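Local coordinates for protein 4-phosphoerythronate dehydrogenase (Lactobacillus jensenii, PDB 4PRK) that probably catalyses the NAD-dependent interconversion of pyruvate and D-lactate, as a member of the D-isomer-specific 2-hydroxyacid dehydrogenase family, at residues R13-A18 with T302-M307; H92-N97 with I316-G321; I157-A162 with P181-Y186; A256-L261 with K282-M287. One frame throughout, in Å; residues are numbered along the deposited sequence.

Contact 1 of 4, residues R13-A18 with T302-M307; sequences RKLVAA and TSVRNM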
loop_
_atom_site.group_PDB
_atom_site.type_symbol
_atom_site.label_atom_id
_atom_site.label_comp_id
_atom_site.label_asym_id
_atom_site.label_seq_id
_atom_site.Cartn_x
_atom_site.Cartn_y
_atom_site.Cartn_z
ATOM N N ARG A 13 -27.754 8.237 -19.541
ATOM C CA ARG A 13 -28.099 8.195 -20.989
ATOM C C ARG A 13 -26.903 7.839 -21.859
ATOM O O ARG A 13 -26.962 6.971 -22.766
ATOM C CB ARG A 13 -28.637 9.558 -21.436
ATOM C CG ARG A 13 -30.030 9.874 -20.900
ATOM C CD ARG A 13 -30.517 11.273 -21.298
ATOM N NE ARG A 13 -31.856 11.522 -20.759
ATOM C CZ ARG A 13 -32.983 11.021 -21.265
ATOM N NH1 ARG A 13 -32.946 10.229 -22.333
ATOM N NH2 ARG A 13 -34.157 11.290 -20.696
ATOM N N LYS A 14 -25.814 8.519 -21.541
ATOM C CA LYS A 14 -24.560 8.313 -22.197
ATOM C C LYS A 14 -24.069 6.908 -22.187
ATOM O O LYS A 14 -23.379 6.556 -23.096
ATOM C CB LYS A 14 -23.504 9.259 -21.623
ATOM C CG LYS A 14 -23.743 10.689 -22.110
ATOM C CD LYS A 14 -22.647 11.648 -21.681
ATOM C CE LYS A 14 -22.480 12.835 -22.640
ATOM N NZ LYS A 14 -23.549 13.853 -22.564
ATOM N N LEU A 15 -24.391 6.086 -21.198
ATOM C CA LEU A 15 -23.887 4.674 -21.178
ATOM C C LEU A 15 -24.804 3.718 -21.904
ATOM O O LEU A 15 -24.489 2.557 -22.068
ATOM C CB LEU A 15 -23.774 4.140 -19.755
ATOM C CG LEU A 15 -22.925 4.951 -18.782
ATOM C CD1 LEU A 15 -23.007 4.329 -17.402
ATOM C CD2 LEU A 15 -21.484 5.022 -19.280
ATOM N N VAL A 16 -25.972 4.183 -22.280
ATOM C CA VAL A 16 -27.017 3.256 -22.649
ATOM C C VAL A 16 -26.633 2.284 -23.746
ATOM O O VAL A 16 -26.900 1.088 -23.686
ATOM C CB VAL A 16 -28.244 4.026 -23.113
ATOM C CG1 VAL A 16 -29.138 3.120 -23.947
ATOM C CG2 VAL A 16 -28.969 4.539 -21.895
ATOM N N ALA A 17 -26.051 2.826 -24.781
ATOM C CA ALA A 17 -25.807 2.027 -25.952
ATOM C C ALA A 17 -24.792 0.989 -25.592
ATOM O O ALA A 17 -24.889 -0.136 -26.031
ATOM C CB ALA A 17 -25.315 2.905 -27.079
ATOM N N ALA A 18 -23.795 1.352 -24.797
ATOM C CA ALA A 18 -22.739 0.381 -24.465
ATOM C C ALA A 18 -23.328 -0.742 -23.605
ATOM O O ALA A 18 -22.904 -1.895 -23.692
ATOM C CB ALA A 18 -21.596 1.054 -23.734
ATOM N N THR A 302 -17.910 4.844 -12.699
ATOM C CA THR A 302 -18.176 3.553 -12.145
ATOM C C THR A 302 -19.534 3.546 -11.435
ATOM O O THR A 302 -20.262 2.581 -11.541
ATOM C CB THR A 302 -17.069 3.148 -11.161
ATOM O OG1 THR A 302 -15.788 3.357 -11.776
ATOM C CG2 THR A 302 -17.267 1.621 -10.694
ATOM N N SER A 303 -19.885 4.581 -10.678
ATOM C CA SER A 303 -21.085 4.433 -9.866
ATOM C C SER A 303 -22.253 4.397 -10.797
ATOM O O SER A 303 -23.161 3.562 -10.665
ATOM C CB SER A 303 -21.304 5.565 -8.827
ATOM O OG SER A 303 -20.403 5.486 -7.729
ATOM N N VAL A 304 -22.259 5.370 -11.703
ATOM C CA VAL A 304 -23.414 5.569 -12.559
ATOM C C VAL A 304 -23.620 4.284 -13.394
ATOM O O VAL A 304 -24.724 3.786 -13.501
ATOM C CB VAL A 304 -23.239 6.819 -13.422
ATOM C CG1 VAL A 304 -24.297 6.899 -14.539
ATOM C CG2 VAL A 304 -23.306 8.034 -12.532
ATOM N N ARG A 305 -22.543 3.706 -13.891
ATOM C CA ARG A 305 -22.652 2.462 -14.599
ATOM C C ARG A 305 -23.174 1.304 -13.719
ATOM O O ARG A 305 -24.029 0.546 -14.151
ATOM C CB ARG A 305 -21.315 2.077 -15.166
ATOM C CG ARG A 305 -21.402 0.769 -15.895
ATOM C CD ARG A 305 -20.084 0.081 -15.944
ATOM N NE ARG A 305 -19.760 -0.522 -14.665
ATOM C CZ ARG A 305 -18.619 -1.157 -14.436
ATOM N NH1 ARG A 305 -18.364 -1.686 -13.247
ATOM N NH2 ARG A 305 -17.719 -1.252 -15.404
ATOM N N ASN A 306 -22.633 1.165 -12.503
ATOM C CA ASN A 306 -23.033 0.107 -11.609
ATOM C C ASN A 306 -24.473 0.214 -11.219
ATOM O O ASN A 306 -25.157 -0.800 -11.152
ATOM C CB ASN A 306 -22.126 0.017 -10.391
ATOM C CG ASN A 306 -20.775 -0.570 -10.745
ATOM O OD1 ASN A 306 -20.555 -1.047 -11.887
ATOM N ND2 ASN A 306 -19.837 -0.526 -9.800
ATOM N N MET A 307 -24.964 1.422 -11.049
ATOM C CA MET A 307 -26.359 1.594 -10.720
ATOM C C MET A 307 -27.274 1.030 -11.803
ATOM O O MET A 307 -28.324 0.456 -11.493
ATOM C CB MET A 307 -26.686 3.063 -10.461
ATOM C CG MET A 307 -26.165 3.559 -9.109
ATOM S SD MET A 307 -26.471 5.319 -8.785
ATOM C CE MET A 307 -24.852 5.914 -8.330
#
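Leu15 meets Arg305 and Val304 through a single methyl group, and no hydrogen bond joins residues 13-18 to 302-307. Leu15 CD1 lies 3.4 Å from Arg305 CA, and the same methyl is 3.6 Å from Arg305 CB, pressing on the backbone and the root of the side chain instead of on the charged end. Val304 flanks it more loosely, its CG1 4.1 Å from Leu15 CD1; Val304 also packs on Ser11 and Glu12, and on Ile140 of the third subunit.

The guanidinium is used within helix 301-319. Arg305 bends at chi3 (76°), which turns its guanidinium edge to the amide of Asn306. NE and NH1 grip Asn306 OD1 side-on, with OD1 in the guanidinium plane: NH1 at 2.7 Å lies on a lone pair of OD1, while NE at 2.9 Å from OD1 is tilted from the carbonyl plane. The other end of that amide is also held, since Asn306 ND2 bonds to Tyr101 O and to Tyr179 OH of the second subunit. Replacing Arg305 by an alanine would probably leave Asn306 OD1 without these two donors and its amide less firmly fixed in rotation.

This is helix-to-helix packing in the domain of the five-stranded parallel sheet, where the long C-terminal helix returns to the N-terminal domain, as in the D-2-hydroxyacid dehydrogenase fold.

Contact 2 of 4, residues H92-N97 with I316-G321; sequences HLTVTN and IALANG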
loop_
_atom_site.group_PDB
_atom_site.type_symbol
_atom_site.label_atom_id
_atom_site.label_comp_id
_atom_site.label_asym_id
_atom_site.label_seq_id
_atom_site.Cartn_x
_atom_site.Cartn_y
_atom_site.Cartn_z
ATOM N N HIS A 92 -46.955 -10.063 -5.909
ATOM C CA HIS A 92 -45.835 -10.975 -6.147
ATOM C C HIS A 92 -44.632 -10.296 -6.820
ATOM O O HIS A 92 -43.907 -10.927 -7.582
ATOM C CB HIS A 92 -46.305 -12.179 -6.980
ATOM C CG HIS A 92 -47.373 -12.996 -6.316
ATOM N ND1 HIS A 92 -47.395 -14.373 -6.368
ATOM C CD2 HIS A 92 -48.453 -12.631 -5.583
ATOM C CE1 HIS A 92 -48.442 -14.821 -5.699
ATOM N NE2 HIS A 92 -49.099 -13.784 -5.214
ATOM N N LEU A 93 -44.421 -9.015 -6.522
ATOM C CA LEU A 93 -43.329 -8.239 -7.116
ATOM C C LEU A 93 -42.081 -8.238 -6.212
ATOM O O LEU A 93 -42.020 -7.443 -5.272
ATOM C CB LEU A 93 -43.771 -6.779 -7.367
ATOM C CG LEU A 93 -44.731 -6.452 -8.530
ATOM C CD1 LEU A 93 -45.434 -5.113 -8.316
ATOM C CD2 LEU A 93 -44.008 -6.462 -9.877
ATOM N N THR A 94 -41.095 -9.102 -6.492
ATOM C CA THR A 94 -39.787 -9.006 -5.812
ATOM C C THR A 94 -39.306 -7.538 -5.962
ATOM O O THR A 94 -39.632 -6.883 -6.949
ATOM C CB THR A 94 -38.697 -10.010 -6.345
ATOM O OG1 THR A 94 -39.124 -11.381 -6.206
ATOM C CG2 THR A 94 -37.353 -9.841 -5.599
ATOM N N VAL A 95 -38.605 -7.014 -4.950
ATOM C CA VAL A 95 -37.954 -5.685 -5.003
ATOM C C VAL A 95 -36.440 -5.862 -4.818
ATOM O O VAL A 95 -36.001 -6.503 -3.853
ATOM C CB VAL A 95 -38.525 -4.726 -3.930
ATOM C CG1 VAL A 95 -38.068 -3.273 -4.149
ATOM C CG2 VAL A 95 -40.052 -4.806 -3.934
ATOM N N THR A 96 -35.654 -5.346 -5.764
ATOM C CA THR A 96 -34.202 -5.353 -5.624
ATOM C C THR A 96 -33.711 -3.919 -5.596
ATOM O O THR A 96 -34.433 -2.970 -5.980
ATOM C CB THR A 96 -33.434 -6.105 -6.765
ATOM O OG1 THR A 96 -33.653 -5.469 -8.040
ATOM C CG2 THR A 96 -33.819 -7.587 -6.828
ATOM N N ASN A 97 -32.465 -3.760 -5.159
ATOM C CA ASN A 97 -31.866 -2.449 -5.126
ATOM C C ASN A 97 -30.375 -2.555 -5.346
ATOM O O ASN A 97 -29.826 -3.668 -5.434
ATOM C CB ASN A 97 -32.183 -1.782 -3.766
ATOM C CG ASN A 97 -31.379 -2.369 -2.622
ATOM O OD1 ASN A 97 -30.852 -3.499 -2.698
ATOM N ND2 ASN A 97 -31.266 -1.599 -1.542
ATOM N N ILE A 316 -33.004 -8.763 -15.067
ATOM C CA ILE A 316 -32.989 -9.846 -16.072
ATOM C C ILE A 316 -33.093 -11.250 -15.425
ATOM O O ILE A 316 -33.803 -12.139 -15.941
ATOM C CB ILE A 316 -31.722 -9.777 -16.992
ATOM C CG1 ILE A 316 -31.834 -8.566 -17.934
ATOM C CG2 ILE A 316 -31.511 -11.081 -17.787
ATOM C CD1 ILE A 316 -30.808 -8.496 -19.045
ATOM N N ALA A 317 -32.378 -11.447 -14.313
ATOM C CA ALA A 317 -32.322 -12.756 -13.679
ATOM C C ALA A 317 -33.720 -13.186 -13.210
ATOM O O ALA A 317 -34.163 -14.307 -13.490
ATOM C CB ALA A 317 -31.322 -12.746 -12.526
ATOM N N LEU A 318 -34.414 -12.264 -12.541
ATOM C CA LEU A 318 -35.748 -12.513 -11.942
ATOM C C LEU A 318 -36.812 -12.678 -13.028
ATOM O O LEU A 318 -37.745 -13.455 -12.884
ATOM C CB LEU A 318 -36.135 -11.365 -10.971
ATOM C CG LEU A 318 -35.301 -11.283 -9.680
ATOM C CD1 LEU A 318 -35.531 -9.979 -8.891
ATOM C CD2 LEU A 318 -35.580 -12.538 -8.846
ATOM N N ALA A 319 -36.638 -11.942 -14.116
ATOM C CA ALA A 319 -37.388 -12.194 -15.355
ATOM C C ALA A 319 -37.147 -13.622 -15.882
ATOM O O ALA A 319 -38.082 -14.256 -16.367
ATOM C CB ALA A 319 -37.077 -11.138 -16.422
ATOM N N ASN A 320 -35.925 -14.128 -15.740
ATOM C CA ASN A 320 -35.604 -15.554 -16.023
ATOM C C ASN A 320 -35.881 -16.555 -14.871
ATOM O O ASN A 320 -35.493 -17.728 -14.941
ATOM C CB ASN A 320 -34.148 -15.673 -16.477
ATOM C CG ASN A 320 -33.979 -15.286 -17.913
ATOM O OD1 ASN A 320 -34.391 -16.022 -18.804
ATOM N ND2 ASN A 320 -33.392 -14.122 -18.156
ATOM N N GLY A 321 -36.548 -16.101 -13.814
ATOM C CA GLY A 321 -36.740 -16.938 -12.645
ATOM C C GLY A 321 -35.444 -17.326 -11.944
ATOM O O GLY A 321 -35.476 -18.158 -11.038
#
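Leu318, in the last turn of helix 301-319, reaches over to Thr94 and Thr96 of strand 94-96, the last in order of the five-stranded parallel sheet, with Val328 and Phe326 of the C-terminal tail bonded along it; this is helix-on-sheet packing in an alpha/beta domain. From CB the chain sets off with CG anti to the carbonyl carbon (chi1 -69°), which aims it at the strand. Neither CB nor CG comes within touching distance of the strand, so the branch end makes the contact. Of the two methyls, CD1 does the work: it meets Thr96 CG2 at 3.6 Å, tip to tip, and Thr94 CG2 at 3.8 Å, where the two side chains cross at about a right angle. Thr94 CB stands a little behind, 4.1 Å from Leu318 CD1.

Both threonines therefore offer methyls and not hydroxyls. In Thr96 the hydroxyl takes the place between backbone N and carbonyl carbon (chi1 63°), which leaves CG2 to face the leucine. Ala324 packs on both Thr96 and Leu318, and Ser72 of the neighbouring strand touches Leu318 and Thr94.

Beyond Leu318 the helix closes in a Schellman motif with Gly321, at positive phi, as the C-prime residue; its N bonds to Leu318 O. One turn before Asn320, Ile316 O takes two donors from opposite faces of its plane, Asn320 N at 2.9 Å and Asn320 ND2, which stands above the carbonyl plane and 3.0 Å from Ile316 O.

Contact 3 of 4, residues I157-A162 with P181-Y186; sequences IGSAVA and PEVEPY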
loop_
_atom_site.group_PDB
_atom_site.type_symbol
_atom_site.label_atom_id
_atom_site.label_comp_id
_atom_site.label_asym_id
_atom_site.label_seq_id
_atom_site.Cartn_x
_atom_site.Cartn_y
_atom_site.Cartn_z
ATOM N N ILE A 157 -17.609 1.605 2.837
ATOM C CA ILE A 157 -17.006 2.927 2.558
ATOM C C ILE A 157 -15.865 3.309 3.523
ATOM O O ILE A 157 -14.731 3.723 3.115
ATOM C CB ILE A 157 -18.106 3.991 2.502
ATOM C CG1 ILE A 157 -19.001 3.698 1.316
ATOM C CG2 ILE A 157 -17.555 5.388 2.373
ATOM C CD1 ILE A 157 -20.239 4.565 1.263
ATOM N N GLY A 158 -16.169 3.213 4.792
ATOM C CA GLY A 158 -15.188 3.528 5.853
ATOM C C GLY A 158 -13.970 2.650 5.767
ATOM O O GLY A 158 -12.789 3.075 6.015
ATOM N N SER A 159 -14.256 1.410 5.463
ATOM C CA SER A 159 -13.191 0.457 5.217
ATOM C C SER A 159 -12.268 0.886 4.084
ATOM O O SER A 159 -11.072 0.721 4.144
ATOM C CB SER A 159 -13.804 -0.908 4.870
ATOM O OG SER A 159 -12.764 -1.707 4.440
ATOM N N ALA A 160 -12.843 1.364 3.001
ATOM C CA ALA A 160 -12.050 1.868 1.896
ATOM C C ALA A 160 -11.249 3.140 2.298
ATOM O O ALA A 160 -10.087 3.336 1.865
ATOM C CB ALA A 160 -12.972 2.157 0.694
ATOM N N VAL A 161 -11.861 3.987 3.116
ATOM C CA VAL A 161 -11.167 5.188 3.620
ATOM C C VAL A 161 -9.950 4.805 4.447
ATOM O O VAL A 161 -8.904 5.424 4.364
ATOM C CB VAL A 161 -12.066 6.075 4.497
ATOM C CG1 VAL A 161 -11.242 7.199 5.237
ATOM C CG2 VAL A 161 -13.151 6.680 3.646
ATOM N N ALA A 162 -10.114 3.756 5.220
ATOM C CA ALA A 162 -9.083 3.227 6.086
ATOM C C ALA A 162 -7.928 2.586 5.275
ATOM O O ALA A 162 -6.742 2.818 5.551
ATOM C CB ALA A 162 -9.727 2.223 7.028
ATOM N N PRO A 181 -13.122 -8.813 11.021
ATOM C CA PRO A 181 -11.714 -9.139 11.069
ATOM C C PRO A 181 -10.938 -8.691 9.831
ATOM O O PRO A 181 -9.758 -8.383 9.917
ATOM C CB PRO A 181 -11.699 -10.661 11.179
ATOM C CG PRO A 181 -13.071 -11.123 10.833
ATOM C CD PRO A 181 -13.994 -9.999 11.043
ATOM N N GLU A 182 -11.610 -8.631 8.699
ATOM C CA GLU A 182 -10.927 -8.260 7.465
ATOM C C GLU A 182 -10.479 -6.806 7.371
ATOM O O GLU A 182 -9.579 -6.496 6.598
ATOM C CB GLU A 182 -11.777 -8.679 6.246
ATOM C CG GLU A 182 -13.016 -7.879 5.963
ATOM C CD GLU A 182 -14.025 -8.639 5.087
ATOM O OE1 GLU A 182 -15.243 -8.507 5.365
ATOM O OE2 GLU A 182 -13.625 -9.370 4.120
ATOM N N VAL A 183 -11.026 -5.909 8.182
ATOM C CA VAL A 183 -10.490 -4.516 8.220
ATOM C C VAL A 183 -9.248 -4.276 9.133
ATOM O O VAL A 183 -8.571 -3.202 9.058
ATOM C CB VAL A 183 -11.611 -3.490 8.549
ATOM C CG1 VAL A 183 -12.721 -3.554 7.509
ATOM C CG2 VAL A 183 -12.197 -3.687 9.952
ATOM N N GLU A 184 -8.890 -5.244 9.970
ATOM C CA GLU A 184 -7.825 -4.964 10.928
ATOM C C GLU A 184 -6.434 -4.697 10.385
ATOM O O GLU A 184 -5.639 -4.087 11.074
ATOM C CB GLU A 184 -7.752 -6.069 11.977
ATOM C CG GLU A 184 -9.050 -6.034 12.815
ATOM C CD GLU A 184 -9.013 -6.799 14.125
ATOM O OE1 GLU A 184 -8.839 -8.048 14.078
ATOM O OE2 GLU A 184 -9.229 -6.140 15.189
ATOM N N PRO A 185 -6.109 -5.124 9.153
ATOM C CA PRO A 185 -4.790 -4.693 8.646
ATOM C C PRO A 185 -4.708 -3.196 8.456
ATOM O O PRO A 185 -3.630 -2.654 8.355
ATOM C CB PRO A 185 -4.719 -5.338 7.266
ATOM C CG PRO A 185 -5.750 -6.418 7.271
ATOM C CD PRO A 185 -6.829 -5.976 8.190
ATOM N N TYR A 186 -5.851 -2.531 8.357
ATOM C CA TYR A 186 -5.870 -1.122 8.038
ATOM C C TYR A 186 -6.354 -0.192 9.166
ATOM O O TYR A 186 -6.233 1.020 9.059
ATOM C CB TYR A 186 -6.774 -0.917 6.859
ATOM C CG TYR A 186 -6.460 -1.800 5.697
ATOM C CD1 TYR A 186 -5.245 -1.660 5.012
ATOM C CD2 TYR A 186 -7.358 -2.763 5.259
ATOM C CE1 TYR A 186 -4.935 -2.453 3.892
ATOM C CE2 TYR A 186 -7.068 -3.564 4.138
ATOM C CZ TYR A 186 -5.839 -3.413 3.465
ATOM O OH TYR A 186 -5.457 -4.199 2.374
#
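Tyr186 turns one face of its ring to Pro185, whose CB sits over the ring centre 4.1 Å above the plane, while the root of the side chain faces Ala162 on helix 155-167. Tyr186 CB rests 4.0 Å from Ala162 O and 4.3 Å from Ala162 CB, and the ring then leads away from Ala162. At the far end of the ring, Tyr186 OH hydrogen-bonds to Gln163 NE2 of the second subunit, and Arg104 of that subunit packs on the same side chain.

One turn earlier on the helix Ser159 meets Val183. Ser159 OG stands anti to its own backbone N (chi1 171°), which extends it toward the valine, and Val183 CG1 lies 3.6 Å from it and 3.9 Å from Ser159 CB. The methyl gives the hydroxyl no bond; Ser159 OG has a weak one to Gln163 OE1 of its own helix. The short 3-10 segment 181-183 and the turn after it are drawn together by Tyr186 N bonding to Val183 O at 2.9 Å.

Helix 155-167 carries Gly158, probably the last glycine of the GxGxxG motif of a Rossmann-type dinucleotide-binding domain, and the loop 181-186, which leads into strand 188-189, packs on this helix. With no hydrogen bond between the segments, the loop is fitted to the helix by van der Waals contact, and the polar end of Tyr186 is spent on the subunit interface.

Contact 4 of 4, residues A256-L261 with K282-M287; sequences AGLDTL and KKLAAM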
loop_
_atom_site.group_PDB
_atom_site.type_symbol
_atom_site.label_atom_id
_atom_site.label_comp_id
_atom_site.label_asym_id
_atom_site.label_seq_id
_atom_site.Cartn_x
_atom_site.Cartn_y
_atom_site.Cartn_z
ATOM N N ALA A 256 -13.911 21.475 7.974
ATOM C CA ALA A 256 -14.966 20.514 7.768
ATOM C C ALA A 256 -15.166 20.334 6.295
ATOM O O ALA A 256 -15.128 21.309 5.564
ATOM C CB ALA A 256 -16.260 21.024 8.381
ATOM N N GLY A 257 -15.387 19.089 5.887
ATOM C CA GLY A 257 -15.735 18.743 4.504
ATOM C C GLY A 257 -17.057 17.966 4.510
ATOM O O GLY A 257 -17.160 16.860 5.083
ATOM N N LEU A 258 -18.087 18.561 3.905
ATOM C CA LEU A 258 -19.428 18.008 3.986
ATOM C C LEU A 258 -19.882 17.717 2.603
ATOM O O LEU A 258 -19.872 18.613 1.777
ATOM C CB LEU A 258 -20.391 18.996 4.644
ATOM C CG LEU A 258 -19.845 19.678 5.925
ATOM C CD1 LEU A 258 -20.696 20.848 6.319
ATOM C CD2 LEU A 258 -19.764 18.731 7.089
ATOM N N ASP A 259 -20.291 16.486 2.333
ATOM C CA ASP A 259 -20.938 16.185 1.031
ATOM C C ASP A 259 -22.447 16.124 1.214
ATOM O O ASP A 259 -23.180 15.866 0.267
ATOM C CB ASP A 259 -20.469 14.837 0.516
ATOM C CG ASP A 259 -20.897 14.580 -0.916
ATOM O OD1 ASP A 259 -20.636 15.469 -1.774
ATOM O OD2 ASP A 259 -21.485 13.487 -1.182
ATOM N N THR A 260 -22.892 16.326 2.453
ATOM C CA THR A 260 -24.276 16.170 2.834
ATOM C C THR A 260 -24.497 17.024 4.067
ATOM O O THR A 260 -23.557 17.197 4.824
ATOM C CB THR A 260 -24.592 14.738 3.196
ATOM O OG1 THR A 260 -25.966 14.645 3.559
ATOM C CG2 THR A 260 -23.705 14.240 4.386
ATOM N N LEU A 261 -25.711 17.580 4.218
ATOM C CA LEU A 261 -26.074 18.554 5.268
ATOM C C LEU A 261 -27.522 18.324 5.648
ATOM O O LEU A 261 -28.317 18.023 4.798
ATOM C CB LEU A 261 -26.013 20.014 4.737
ATOM C CG LEU A 261 -24.692 20.776 4.681
ATOM C CD1 LEU A 261 -24.851 22.094 3.957
ATOM C CD2 LEU A 261 -24.100 20.977 6.063
ATOM N N LYS A 282 -25.109 29.066 3.524
ATOM C CA LYS A 282 -24.408 30.300 3.155
ATOM C C LYS A 282 -23.250 30.622 4.116
ATOM O O LYS A 282 -22.158 31.050 3.691
ATOM C CB LYS A 282 -25.393 31.489 3.067
ATOM C CG LYS A 282 -26.354 31.385 1.887
ATOM C CD LYS A 282 -27.352 32.527 1.833
ATOM C CE LYS A 282 -28.310 32.354 0.671
ATOM N NZ LYS A 282 -29.307 33.469 0.484
ATOM N N LYS A 283 -23.455 30.385 5.405
ATOM C CA LYS A 283 -22.369 30.531 6.359
ATOM C C LYS A 283 -21.233 29.577 6.008
ATOM O O LYS A 283 -20.089 29.990 5.983
ATOM C CB LYS A 283 -22.811 30.285 7.792
ATOM C CG LYS A 283 -23.629 31.412 8.375
ATOM C CD LYS A 283 -23.616 31.347 9.883
ATOM C CE LYS A 283 -24.259 32.577 10.489
ATOM N NZ LYS A 283 -25.061 32.221 11.698
ATOM N N LEU A 284 -21.547 28.314 5.710
ATOM C CA LEU A 284 -20.489 27.301 5.517
ATOM C C LEU A 284 -19.656 27.596 4.264
ATOM O O LEU A 284 -18.432 27.605 4.292
ATOM C CB LEU A 284 -21.101 25.900 5.518
ATOM C CG LEU A 284 -21.572 25.469 6.921
ATOM C CD1 LEU A 284 -22.449 24.226 6.886
ATOM C CD2 LEU A 284 -20.408 25.218 7.859
ATOM N N ALA A 285 -20.371 27.959 3.214
ATOM C CA ALA A 285 -19.830 28.211 1.902
ATOM C C ALA A 285 -18.906 29.396 1.923
ATOM O O ALA A 285 -18.012 29.493 1.082
ATOM C CB ALA A 285 -20.959 28.463 0.925
ATOM N N ALA A 286 -19.084 30.276 2.896
ATOM C CA ALA A 286 -18.227 31.483 3.025
ATOM C C ALA A 286 -16.937 31.216 3.770
ATOM O O ALA A 286 -16.062 32.056 3.770
ATOM C CB ALA A 286 -19.009 32.598 3.735
ATOM N N MET A 287 -16.827 30.063 4.434
ATOM C CA MET A 287 -15.653 29.748 5.241
ATOM C C MET A 287 -14.550 29.108 4.367
ATOM O O MET A 287 -14.779 28.103 3.705
ATOM C CB MET A 287 -16.048 28.824 6.397
ATOM C CG MET A 287 -16.905 29.469 7.507
ATOM S SD MET A 287 -17.440 28.215 8.716
ATOM C CE MET A 287 -18.503 29.178 9.804
#
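Leu284, which meets Leu258 and Leu261 with its side chain, has its carbonyl O taken by Met287 N at 2.9 Å, a bond that closes a turn at 284-287. Ala285 O, one residue on, accepts Lys125 NZ of the third subunit. On the other segment, Asp259 is held firmly at its carboxylate: OD1 bonds to Thr293 OG1 and Ser296 N, and OD2 to Ala297 N.

Between the segments the chemistry is wholly apolar and converges on one methyl. Leu284 CD1 lies 3.7 Å from Leu261 CD2, the two side chains reaching for each other tip to tip. The same Leu284 CD1 is 3.8 Å from Leu258 CD1, but there the side chains cross at about a right angle. Strand 255-258, helix 279-285 and strand 290-292 form a beta-alpha-beta unit of the seven-stranded parallel sheet, so through Leu284 the crossover helix presses on the end of its first strand and on the loop beyond.

In Leu284, chi1 (-72°) sets CG beside the backbone N, and chi2 (167°) then brings CD1 to both leucines. Helix 241-250 adds to the same core, with Ile245 against Leu284 and Leu244 against Leu258.

Overall arrangement
Contacts 1 and 2 both use helix 301-319 and lie in the domain of the five-stranded sheet: contact 1 sets another helix against it, contact 2 an outer strand, with centres about 20 Å apart. Contacts 3 and 4 belong to the seven-stranded, probably NAD-binding domain, on different helices. Contact 4 is the one whose touching residues are all buried, and only leucines meet there; the other three are partly buried and mix methyls with backbone or hydroxyl-bearing side chains. Contacts 1 and 3 both touch the second subunit, where Asn306 and Tyr186 find hydrogen-bond partners, whereas no other chain touches contact 2. Contacts 2 and 4, centres about 40 Å apart, lie on opposite sides of the chain's centre.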